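Threonine phosphate decarboxylase-like enzyme (Sulfurospirillum multivorans, PDB 6OUX) uses pyridoxal phosphate to decarboxylate L-serine O-phosphate to ethanolamine O-phosphate, a precursor in norcobamide biosynthesis. Local coordinates at residues K240-D245 and L253-M258. Residues are numbered along the deposited sequence; the frame is centred on the assembly and turned at random.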
ATOM      1  N   LYS A 240      -8.869  -8.501  -9.667  1.00 14.09           N
ATOM      2  CA  LYS A 240      -7.728  -8.856 -10.551  1.00 15.03           C
ATOM      3  C   LYS A 240      -6.463  -8.134 -10.106  1.00 16.88           C
ATOM      4  O   LYS A 240      -6.446  -6.917  -9.959  1.00 14.74           O
ATOM      5  CB  LYS A 240      -8.053  -8.551 -12.025  1.00 15.39           C
ATOM      6  CG  LYS A 240      -6.935  -8.917 -12.959  1.00 18.67           C
ATOM      7  CD  LYS A 240      -7.334  -9.093 -14.415  1.00 19.89           C
ATOM      8  CE  LYS A 240      -6.150  -9.595 -15.207  1.00 20.09           C
ATOM      9  NZ  LYS A 240      -5.074  -8.570 -15.115  1.00 21.94           N
ATOM     10  N   SER A 241      -5.404  -8.915  -9.910  1.00 17.10           N
ATOM     11  CA  SER A 241      -4.094  -8.403  -9.703  1.00 19.44           C
ATOM     12  C   SER A 241      -3.645  -7.710 -10.971  1.00 20.47           C
ATOM     13  O   SER A 241      -4.002  -8.105 -12.067  1.00 20.77           O
ATOM     14  CB  SER A 241      -3.151  -9.518  -9.293  1.00 20.63           C
ATOM     15  OG  SER A 241      -1.817  -9.035  -9.327  1.00 22.48           O
ATOM     16  N   LEU A 242      -2.919  -6.625 -10.823  1.00 21.49           N
ATOM     17  CA  LEU A 242      -2.117  -6.107 -11.948  1.00 25.47           C
ATOM     18  C   LEU A 242      -0.629  -6.461 -11.856  1.00 27.93           C
ATOM     19  O   LEU A 242       0.107  -6.168 -12.794  1.00 35.56           O
ATOM     20  CB  LEU A 242      -2.286  -4.600 -12.083  1.00 26.00           C
ATOM     21  CG  LEU A 242      -3.696  -4.139 -12.424  1.00 29.32           C
ATOM     22  CD1 LEU A 242      -3.787  -2.626 -12.237  1.00 30.80           C
ATOM     23  CD2 LEU A 242      -4.047  -4.530 -13.860  1.00 29.16           C
ATOM     24  N   SER A 243      -0.220  -7.168 -10.806  1.00 28.48           N
ATOM     25  CA  SER A 243       1.195  -7.504 -10.539  1.00 32.32           C
ATOM     26  C   SER A 243       1.654  -8.895 -11.058  1.00 39.93           C
ATOM     27  O   SER A 243       2.786  -9.089 -11.515  1.00 48.51           O
ATOM     28  CB  SER A 243       1.455  -7.258  -9.021  1.00 31.69           C
ATOM     29  OG  SER A 243       1.090  -5.858  -8.677  1.00 29.29           O
ATOM     30  N   LYS A 244       0.766  -9.859 -11.093  1.00 42.40           N
ATOM     31  CA  LYS A 244       1.185 -11.186 -11.516  1.00 46.33           C
ATOM     32  C   LYS A 244       1.164 -11.449 -13.027  1.00 46.75           C
ATOM     33  O   LYS A 244       1.581 -12.539 -13.474  1.00 45.59           O
ATOM     34  CB  LYS A 244       0.375 -12.228 -10.770  1.00 48.69           C
ATOM     35  CG  LYS A 244       0.607 -12.116  -9.270  1.00 54.59           C
ATOM     36  CD  LYS A 244      -0.459 -12.832  -8.474  1.00 57.48           C
ATOM     37  CE  LYS A 244      -0.364 -12.421  -7.019  1.00 58.59           C
ATOM     38  NZ  LYS A 244      -0.907 -13.512  -6.167  1.00 68.48           N
ATOM     39  N   ASP A 245       0.675 -10.480 -13.805  1.00 41.99           N
ATOM     40  CA  ASP A 245       0.666 -10.600 -15.270  1.00 35.93           C
ATOM     41  C   ASP A 245       1.476  -9.465 -15.906  1.00 39.88           C
ATOM     42  O   ASP A 245       2.469  -9.725 -16.593  1.00 33.90           O
ATOM     43  CB  ASP A 245      -0.768 -10.779 -15.834  1.00 37.24           C
ATOM     44  CG  ASP A 245      -1.752  -9.667 -15.430  1.00 35.30           C
ATOM     45  OD1 ASP A 245      -1.390  -8.675 -14.770  1.00 35.67           O
ATOM     46  OD2 ASP A 245      -2.931  -9.797 -15.781  1.00 34.13           O
ATOM     47  N   LEU A 253      -0.359  -3.672  -7.086  1.00 22.47           N
ATOM     48  CA  LEU A 253      -1.572  -3.083  -7.643  1.00 19.68           C
ATOM     49  C   LEU A 253      -2.598  -4.111  -8.019  1.00 17.63           C
ATOM     50  O   LEU A 253      -2.279  -5.111  -8.613  1.00 15.89           O
ATOM     51  CB  LEU A 253      -1.270  -2.379  -8.946  1.00 22.02           C
ATOM     52  CG  LEU A 253      -0.414  -1.146  -8.881  1.00 24.67           C
ATOM     53  CD1 LEU A 253      -0.013  -0.772 -10.292  1.00 24.30           C
ATOM     54  CD2 LEU A 253      -1.158  -0.021  -8.201  1.00 24.59           C
ATOM     55  N   GLY A 254      -3.852  -3.830  -7.723  1.00 15.44           N
ATOM     56  CA  GLY A 254      -4.921  -4.678  -8.209  1.00 14.94           C
ATOM     57  C   GLY A 254      -6.152  -3.837  -8.296  1.00 14.49           C
ATOM     58  O   GLY A 254      -6.190  -2.702  -7.723  1.00 13.80           O
ATOM     59  N   TYR A 255      -7.152  -4.346  -8.998  1.00 12.46           N
ATOM     60  CA  TYR A 255      -8.429  -3.609  -9.046  1.00 13.01           C
ATOM     61  C   TYR A 255      -9.609  -4.557  -8.835  1.00 12.50           C
ATOM     62  O   TYR A 255      -9.459  -5.782  -8.857  1.00 13.92           O
ATOM     63  CB  TYR A 255      -8.572  -2.794 -10.340  1.00 13.15           C
ATOM     64  CG  TYR A 255      -8.849  -3.651 -11.603  1.00 15.61           C
ATOM     65  CD1 TYR A 255      -7.829  -4.217 -12.322  1.00 14.79           C
ATOM     66  CD2 TYR A 255     -10.122  -3.886 -12.021  1.00 16.42           C
ATOM     67  CE1 TYR A 255      -8.075  -4.976 -13.473  1.00 16.99           C
ATOM     68  CE2 TYR A 255     -10.387  -4.663 -13.143  1.00 17.16           C
ATOM     69  CZ  TYR A 255      -9.368  -5.211 -13.837  1.00 16.90           C
ATOM     70  OH  TYR A 255      -9.653  -5.963 -14.901  1.00 18.72           O
ATOM     71  N   ALA A 256     -10.756  -3.972  -8.567  1.00 12.04           N
ATOM     72  CA  ALA A 256     -12.042  -4.663  -8.538  1.00 12.94           C
ATOM     73  C   ALA A 256     -13.079  -3.868  -9.294  1.00 13.71           C
ATOM     74  O   ALA A 256     -13.023  -2.620  -9.314  1.00 14.15           O
ATOM     75  CB  ALA A 256     -12.520  -4.865  -7.124  1.00 14.33           C
ATOM     76  N   LEU A 257     -14.032  -4.584  -9.882  1.00 13.22           N
ATOM     77  CA  LEU A 257     -15.264  -4.012 -10.487  1.00 12.52           C
ATOM     78  C   LEU A 257     -16.420  -4.420  -9.559  1.00 13.93           C
ATOM     79  O   LEU A 257     -16.606  -5.604  -9.256  1.00 12.37           O
ATOM     80  CB  LEU A 257     -15.504  -4.586 -11.874  1.00 12.62           C
ATOM     81  CG  LEU A 257     -14.334  -4.489 -12.870  1.00 12.84           C
ATOM     82  CD1 LEU A 257     -14.699  -5.064 -14.230  1.00 13.84           C
ATOM     83  CD2 LEU A 257     -13.814  -3.084 -13.061  1.00 12.48           C
ATOM     84  N   MET A 258     -17.145  -3.433  -9.075  1.00 14.81           N
ATOM     85  CA  MET A 258     -18.198  -3.669  -8.126  1.00 17.42           C
ATOM     86  C   MET A 258     -19.208  -2.534  -8.146  1.00 16.60           C
ATOM     87  O   MET A 258     -19.061  -1.547  -8.859  1.00 16.00           O
ATOM     88  CB  MET A 258     -17.632  -3.925  -6.714  1.00 19.22           C
ATOM     89  CG  MET A 258     -16.853  -2.800  -6.061  1.00 22.27           C
ATOM     90  SD  MET A 258     -16.176  -3.188  -4.373  1.00 18.43           S
ATOM     91  CE  MET A 258     -14.627  -3.452  -4.687  1.00 17.11           C
TER
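K240 and Y255 form an antiparallel hydrogen-bonded pair: K240 N donates to Y255 O at 2.9 Å, and Y255 N returns a bond to K240 O at 2.8 Å. S241 and G254 follow as a non-hydrogen-bonded pair, and the ladder continues past the strand end with L242 N donating a hydrogen bond to L253 O at 2.8 Å. Beyond it a side chain takes over, as L253 N donates to S243 OG (3.1 Å), whose hydroxyl also bonds V251 O.

Among the apolar contacts, Y255 has chi1 at 73°, CG wedged between its backbone N and carbonyl carbon, which leans the ring toward K240. The lysine stem passes obliquely beside the ring, its CB 3.9 Å from Y255 CE1 and its CD close to the phenol oxygen. L242 CD2 comes to the ring edge near its plane, while L242 CB packs against L253 CB. M91 of helix 84-95 touches both L242 and Y255; L283 of helix 277-286 touches both leucines.

The polar end of K240 turns back to its own segment. CG stands anti to the backbone N (chi1 -179°), and a bend at chi4 brings NZ within 2.6 Å of D245 OD2, a salt bridge through the syn lone pair, with a longer bond to S241 O. A methionine in place of K240 would probably leave the buried D245 carboxylate without its ammonium partner and the turn less firmly tied to the strand. S241 OG accepts from S243 N and K244 N, an ST turn and ST motif that curl the chain as the strand ends.

The pairing joins strand 254-257, antiparallel to both its neighbours, to the parallel strands of the seven-stranded sheet characteristic of the large domain in fold-type I pyridoxal-phosphate enzymes.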